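Local coordinates for protein alpha-galactosidase (PDB 3A5V) that probably hydrolyses the bonds that link terminal alpha-galactose to oligosaccharides and other galactosides, as a tetrameric glycoside hydrolase of family 27, at residues G188-R196 against N246-V256. Sequence-based numbering, arbitrary orientation. Where two conformers were deposited one is given.
Sequences GDVYDNFNR and NGGMNQEEYRV
Phe-194 lays its ring beside the aliphatic stem of Glu-253, with CG of the phenylalanine 3.6 Å from CG of the glutamate, while ring and carboxylate planes lie only 9° apart. With its CG anti to the backbone N (chi1 -175°), the ring reaches the helix beginning at Gln-251, where Val-256 CG1 meets its edge at CE1, 3.7 Å away. His-383 stacks on the same phenylalanine and also hydrogen-bonds Glu-253 OE2, tying this patch to the chain leading into strand 384-390.

The polar half of the contact belongs to Asp-192, whose two carboxylate oxygens take different partners. OD1 accepts the hydroxyl of Tyr-254 at 2.6 Å from OH, on its syn lone pair, and the carboxylate is nearly coplanar with the tyrosine ring. OD2 receives Gly-248 N at 2.8 Å, the donor standing above the carboxylate plane. Tyr-254 OH in turn accepts from Gly-247 N, so carboxylate and phenol together hold the loop ahead of the helix. Were Asp-192 an alanine, the Tyr-254 hydroxyl and Gly-248 N would probably each lose their carboxylate acceptor, and that loop would be held less firmly.

Met-249 runs between Asp-192 and Phe-194: its chain bends at the thioether, bringing CE to 3.6 Å from Asn-193 N and placing SD near Phe-194 CB. A water links the backbones, accepting from Phe-194 N and lying 2.9 Å from Gly-248 O.

Asn-250 and Glu-253 form a reciprocal capping box, Glu-253 N to Asn-250 OD1 at 2.8 Å and Asn-250 N to Glu-253 OE1 at 3.0 Å. The loop following strand 183-185 thus packs on the capped N-terminus of helix 251-263, a loop-to-helix contact within the (beta/alpha)8 barrel of a family 27 glycosidase.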
ATOM      1  N   GLY A 188     -14.793  -8.982  -2.577  1.00 12.28           N
ATOM      2  CA  GLY A 188     -15.528  -9.694  -1.534  1.00 12.24           C
ATOM      3  C   GLY A 188     -16.956 -10.041  -1.968  1.00 12.76           C
ATOM      4  O   GLY A 188     -17.481  -9.475  -2.942  1.00 12.38           O
ATOM      5  N   ASP A 189     -17.577 -10.984  -1.255  1.00 12.32           N
ATOM      6  CA  ASP A 189     -18.850 -11.571  -1.694  1.00 12.53           C
ATOM      7  C   ASP A 189     -19.957 -10.526  -1.742  1.00 11.97           C
ATOM      8  O   ASP A 189     -20.073  -9.682  -0.853  1.00 11.00           O
ATOM      9  CB  ASP A 189     -19.328 -12.693  -0.752  1.00 11.88           C
ATOM     10  CG  ASP A 189     -18.289 -13.774  -0.504  1.00 14.56           C
ATOM     11  OD1 ASP A 189     -17.189 -13.792  -1.112  1.00 15.78           O
ATOM     12  OD2 ASP A 189     -18.596 -14.635   0.344  1.00 19.48           O
ATOM     13  N   VAL A 190     -20.798 -10.628  -2.767  1.00 11.92           N
ATOM     14  CA  VAL A 190     -22.022  -9.847  -2.835  1.00 11.25           C
ATOM     15  C   VAL A 190     -22.974 -10.334  -1.740  1.00 11.82           C
ATOM     16  O   VAL A 190     -22.851 -11.454  -1.258  1.00 11.72           O
ATOM     17  CB  VAL A 190     -22.674  -9.944  -4.269  1.00 11.09           C
ATOM     18  CG1 VAL A 190     -23.308 -11.355  -4.526  1.00 11.95           C
ATOM     19  CG2 VAL A 190     -23.676  -8.817  -4.491  1.00 11.14           C
ATOM     20  N   TYR A 191     -23.871  -9.460  -1.298  1.00 12.17           N
ATOM     21  CA  TYR A 191     -25.032  -9.887  -0.538  1.00 12.71           C
ATOM     22  C   TYR A 191     -26.303  -9.293  -1.126  1.00 13.43           C
ATOM     23  O   TYR A 191     -26.239  -8.454  -2.046  1.00 12.85           O
ATOM     24  CB  TYR A 191     -24.912  -9.601   0.962  1.00 11.84           C
ATOM     25  CG  TYR A 191     -24.994  -8.159   1.432  1.00 11.98           C
ATOM     26  CD1 TYR A 191     -24.277  -7.128   0.811  1.00 11.61           C
ATOM     27  CD2 TYR A 191     -25.742  -7.849   2.579  1.00 12.81           C
ATOM     28  CE1 TYR A 191     -24.331  -5.792   1.317  1.00 10.11           C
ATOM     29  CE2 TYR A 191     -25.803  -6.568   3.081  1.00 11.39           C
ATOM     30  CZ  TYR A 191     -25.101  -5.539   2.451  1.00 12.11           C
ATOM     31  OH  TYR A 191     -25.196  -4.280   2.993  1.00 10.01           O
ATOM     32  N   ASP A 192     -27.450  -9.727  -0.599  1.00 13.55           N
ATOM     33  CA  ASP A 192     -28.743  -9.411  -1.212  1.00 13.97           C
ATOM     34  C   ASP A 192     -29.160  -7.996  -0.830  1.00 14.38           C
ATOM     35  O   ASP A 192     -30.155  -7.790  -0.112  1.00 14.46           O
ATOM     36  CB  ASP A 192     -29.789 -10.449  -0.767  1.00 14.32           C
ATOM     37  CG  ASP A 192     -31.066 -10.396  -1.584  1.00 14.25           C
ATOM     38  OD1 ASP A 192     -31.109  -9.717  -2.637  1.00 12.62           O
ATOM     39  OD2 ASP A 192     -32.041 -11.042  -1.151  1.00 16.16           O
ATOM     40  N   ASN A 193     -28.390  -7.018  -1.299  1.00 14.11           N
ATOM     41  CA  ASN A 193     -28.592  -5.632  -0.917  1.00 14.06           C
ATOM     42  C   ASN A 193     -28.015  -4.669  -1.954  1.00 14.27           C
ATOM     43  O   ASN A 193     -26.864  -4.832  -2.394  1.00 13.73           O
ATOM     44  CB  ASN A 193     -27.949  -5.386   0.452  1.00 14.65           C
ATOM     45  CG  ASN A 193     -28.398  -4.082   1.077  1.00 15.39           C
ATOM     46  OD1 ASN A 193     -28.127  -3.009   0.542  1.00 16.94           O
ATOM     47  ND2 ASN A 193     -29.086  -4.170   2.227  1.00 16.75           N
ATOM     48  N   PHE A 194     -28.790  -3.654  -2.339  1.00 13.78           N
ATOM     49  CA  PHE A 194     -28.381  -2.825  -3.490  1.00 13.96           C
ATOM     50  C   PHE A 194     -27.207  -1.885  -3.229  1.00 13.87           C
ATOM     51  O   PHE A 194     -26.321  -1.753  -4.083  1.00 13.97           O
ATOM     52  CB  PHE A 194     -29.560  -2.034  -4.098  1.00 13.80           C
ATOM     53  CG  PHE A 194     -29.182  -1.261  -5.356  1.00 13.58           C
ATOM     54  CD1 PHE A 194     -29.014  -1.926  -6.575  1.00 13.57           C
ATOM     55  CD2 PHE A 194     -28.957   0.116  -5.299  1.00 13.62           C
ATOM     56  CE1 PHE A 194     -28.644  -1.228  -7.738  1.00 13.34           C
ATOM     57  CE2 PHE A 194     -28.599   0.839  -6.447  1.00 13.03           C
ATOM     58  CZ  PHE A 194     -28.446   0.162  -7.678  1.00 14.87           C
ATOM     59  N   ASN A 195     -27.189  -1.211  -2.072  1.00 13.24           N
ATOM     60  CA  ASN A 195     -26.156  -0.196  -1.848  1.00 13.09           C
ATOM     61  C   ASN A 195     -25.704   0.043  -0.391  1.00 12.78           C
ATOM     62  O   ASN A 195     -24.916   0.954  -0.122  1.00 12.73           O
ATOM     63  CB  ASN A 195     -26.563   1.123  -2.527  1.00 13.49           C
ATOM     64  CG  ASN A 195     -27.783   1.764  -1.869  1.00 16.29           C
ATOM     65  OD1 ASN A 195     -28.232   1.331  -0.800  1.00 17.31           O
ATOM     66  ND2 ASN A 195     -28.301   2.810  -2.489  1.00 16.24           N
ATOM     67  N   ARG A 196     -26.179  -0.774   0.549  1.00 12.36           N
ATOM     68  CA  ARG A 196     -25.790  -0.579   1.953  1.00 12.05           C
ATOM     69  C   ARG A 196     -24.305  -0.928   2.180  1.00 11.99           C
ATOM     70  O   ARG A 196     -23.879  -2.083   1.929  1.00 12.92           O
ATOM     71  CB  ARG A 196     -26.687  -1.399   2.891  1.00 12.22           C
ATOM     72  CG  ARG A 196     -26.329  -1.252   4.384  1.00 11.96           C
ATOM     73  CD  ARG A 196     -27.111  -2.227   5.279  1.00 12.05           C
ATOM     74  NE  ARG A 196     -26.439  -2.355   6.593  1.00 10.15           N
ATOM     75  CZ  ARG A 196     -25.463  -3.216   6.857  1.00 12.77           C
ATOM     76  NH1 ARG A 196     -25.029  -4.081   5.922  1.00 11.75           N
ATOM     77  NH2 ARG A 196     -24.916  -3.220   8.061  1.00 12.33           N
ATOM     78  N   ASN A 246     -34.069 -13.467  -4.258  1.00 15.11           N
ATOM     79  CA  ASN A 246     -33.868 -13.733  -2.823  1.00 15.61           C
ATOM     80  C   ASN A 246     -34.651 -12.793  -1.892  1.00 15.56           C
ATOM     81  O   ASN A 246     -34.947 -13.158  -0.747  1.00 16.71           O
ATOM     82  CB  ASN A 246     -32.374 -13.866  -2.469  1.00 15.16           C
ATOM     83  CG  ASN A 246     -31.734 -15.110  -3.104  1.00 18.23           C
ATOM     84  OD1 ASN A 246     -32.434 -16.088  -3.450  1.00 17.07           O
ATOM     85  ND2 ASN A 246     -30.409 -15.079  -3.272  1.00 17.16           N
ATOM     86  N   GLY A 247     -35.027 -11.612  -2.386  1.00 14.92           N
ATOM     87  CA  GLY A 247     -36.019 -10.786  -1.675  1.00 14.07           C
ATOM     88  C   GLY A 247     -35.523  -9.514  -0.990  1.00 14.12           C
ATOM     89  O   GLY A 247     -36.332  -8.682  -0.598  1.00 13.00           O
ATOM     90  N   GLY A 248     -34.205  -9.371  -0.836  1.00 14.17           N
ATOM     91  CA  GLY A 248     -33.619  -8.198  -0.156  1.00 14.94           C
ATOM     92  C   GLY A 248     -33.455  -6.990  -1.078  1.00 14.91           C
ATOM     93  O   GLY A 248     -33.077  -5.913  -0.628  1.00 15.03           O
ATOM     94  N   MET A 249     -33.719  -7.178  -2.372  1.00 14.01           N
ATOM     95  CA  MET A 249     -33.768  -6.075  -3.334  1.00 14.45           C
ATOM     96  C   MET A 249     -35.129  -6.060  -4.036  1.00 14.47           C
ATOM     97  O   MET A 249     -35.804  -7.081  -4.091  1.00 14.17           O
ATOM     98  CB  MET A 249     -32.654  -6.223  -4.388  1.00 13.71           C
ATOM     99  CG  MET A 249     -31.232  -6.141  -3.829  1.00 16.54           C
ATOM    100  SD  MET A 249     -29.993  -6.142  -5.154  1.00 15.41           S
ATOM    101  CE  MET A 249     -29.054  -7.625  -4.778  1.00 12.49           C
ATOM    102  N   ASN A 250     -35.520  -4.903  -4.573  1.00 15.04           N
ATOM    103  CA  ASN A 250     -36.734  -4.800  -5.402  1.00 15.11           C
ATOM    104  C   ASN A 250     -36.437  -5.178  -6.863  1.00 15.26           C
ATOM    105  O   ASN A 250     -35.281  -5.469  -7.203  1.00 14.80           O
ATOM    106  CB  ASN A 250     -37.394  -3.410  -5.264  1.00 15.26           C
ATOM    107  CG  ASN A 250     -36.550  -2.280  -5.856  1.00 17.01           C
ATOM    108  OD1 ASN A 250     -35.884  -2.454  -6.870  1.00 13.99           O
ATOM    109  ND2 ASN A 250     -36.617  -1.097  -5.233  1.00 17.35           N
ATOM    110  N   GLN A 251     -37.462  -5.214  -7.720  1.00 14.22           N
ATOM    111  CA  GLN A 251     -37.249  -5.674  -9.088  1.00 14.48           C
ATOM    112  C   GLN A 251     -36.291  -4.785  -9.906  1.00 13.85           C
ATOM    113  O   GLN A 251     -35.466  -5.303 -10.660  1.00 13.59           O
ATOM    114  CB  GLN A 251     -38.550  -5.958  -9.863  0.50 14.45           C
ATOM    115  CG  GLN A 251     -38.309  -6.962 -11.012  0.50 14.80           C
ATOM    116  CD  GLN A 251     -39.378  -6.927 -12.100  0.50 15.39           C
ATOM    117  OE1 GLN A 251     -40.030  -5.915 -12.315  0.50 13.53           O
ATOM    118  NE2 GLN A 251     -39.537  -8.041 -12.807  0.50 15.45           N
ATOM    119  N   GLU A 252     -36.414  -3.466  -9.773  1.00 13.69           N
ATOM    120  CA  GLU A 252     -35.522  -2.566 -10.521  1.00 12.96           C
ATOM    121  C   GLU A 252     -34.065  -2.694 -10.042  1.00 12.09           C
ATOM    122  O   GLU A 252     -33.121  -2.619 -10.848  1.00 11.16           O
ATOM    123  CB  GLU A 252     -36.009  -1.106 -10.460  1.00 13.36           C
ATOM    124  CG  GLU A 252     -37.340  -0.849 -11.242  1.00 14.45           C
ATOM    125  CD  GLU A 252     -37.327  -1.385 -12.681  1.00 17.81           C
ATOM    126  OE1 GLU A 252     -36.307  -1.233 -13.375  1.00 16.64           O
ATOM    127  OE2 GLU A 252     -38.343  -1.984 -13.120  1.00 20.40           O
ATOM    128  N   GLU A 253     -33.879  -2.881  -8.739  1.00 11.15           N
ATOM    129  CA  GLU A 253     -32.534  -3.165  -8.206  1.00 10.92           C
ATOM    130  C   GLU A 253     -31.943  -4.466  -8.773  1.00 10.92           C
ATOM    131  O   GLU A 253     -30.790  -4.476  -9.166  1.00 10.56           O
ATOM    132  CB  GLU A 253     -32.552  -3.206  -6.681  1.00 11.47           C
ATOM    133  CG  GLU A 253     -32.709  -1.821  -6.071  1.00 11.28           C
ATOM    134  CD  GLU A 253     -33.006  -1.837  -4.571  1.00 13.53           C
ATOM    135  OE1 GLU A 253     -33.454  -2.869  -4.016  1.00 12.42           O
ATOM    136  OE2 GLU A 253     -32.792  -0.784  -3.954  1.00 12.70           O
ATOM    137  N   TYR A 254     -32.728  -5.554  -8.801  1.00 10.65           N
ATOM    138  CA  TYR A 254     -32.288  -6.804  -9.449  1.00 10.89           C
ATOM    139  C   TYR A 254     -32.026  -6.622 -10.938  1.00 11.16           C
ATOM    140  O   TYR A 254     -31.098  -7.237 -11.491  1.00 12.25           O
ATOM    141  CB  TYR A 254     -33.299  -7.947  -9.260  1.00 10.25           C
ATOM    142  CG  TYR A 254     -33.283  -8.530  -7.863  1.00 12.21           C
ATOM    143  CD1 TYR A 254     -32.067  -8.750  -7.188  1.00 10.95           C
ATOM    144  CD2 TYR A 254     -34.483  -8.857  -7.209  1.00 12.93           C
ATOM    145  CE1 TYR A 254     -32.047  -9.279  -5.887  1.00 12.25           C
ATOM    146  CE2 TYR A 254     -34.478  -9.391  -5.902  1.00 14.06           C
ATOM    147  CZ  TYR A 254     -33.260  -9.596  -5.255  1.00 12.20           C
ATOM    148  OH  TYR A 254     -33.263 -10.105  -3.966  1.00 12.15           O
ATOM    149  N   ARG A 255     -32.850  -5.803 -11.597  1.00 11.13           N
ATOM    150  CA  ARG A 255     -32.620  -5.555 -13.014  1.00 11.41           C
ATOM    151  C   ARG A 255     -31.259  -4.881 -13.225  1.00 10.98           C
ATOM    152  O   ARG A 255     -30.525  -5.211 -14.161  1.00 10.49           O
ATOM    153  CB  ARG A 255     -33.751  -4.713 -13.626  1.00 11.12           C
ATOM    154  CG  ARG A 255     -33.665  -4.629 -15.155  1.00 11.81           C
ATOM    155  CD  ARG A 255     -34.595  -3.549 -15.709  1.00 12.74           C
ATOM    156  NE  ARG A 255     -35.974  -3.684 -15.231  1.00 13.23           N
ATOM    157  CZ  ARG A 255     -36.845  -4.594 -15.662  1.00 15.25           C
ATOM    158  NH1 ARG A 255     -36.490  -5.504 -16.577  1.00 13.97           N
ATOM    159  NH2 ARG A 255     -38.085  -4.599 -15.165  1.00 14.05           N
ATOM    160  N   VAL A 256     -30.923  -3.935 -12.346  1.00 11.15           N
ATOM    161  CA  VAL A 256     -29.632  -3.256 -12.430  1.00 10.32           C
ATOM    162  C   VAL A 256     -28.476  -4.232 -12.238  1.00 10.08           C
ATOM    163  O   VAL A 256     -27.531  -4.272 -13.023  1.00 10.53           O
ATOM    164  CB  VAL A 256     -29.547  -2.093 -11.396  1.00 10.77           C
ATOM    165  CG1 VAL A 256     -28.131  -1.419 -11.418  1.00 10.45           C
ATOM    166  CG2 VAL A 256     -30.578  -1.100 -11.720  1.00  5.20           C
TER
HETATM  167  O   HOH W   1     -31.544  -3.607  -1.440  1.00 20.50           O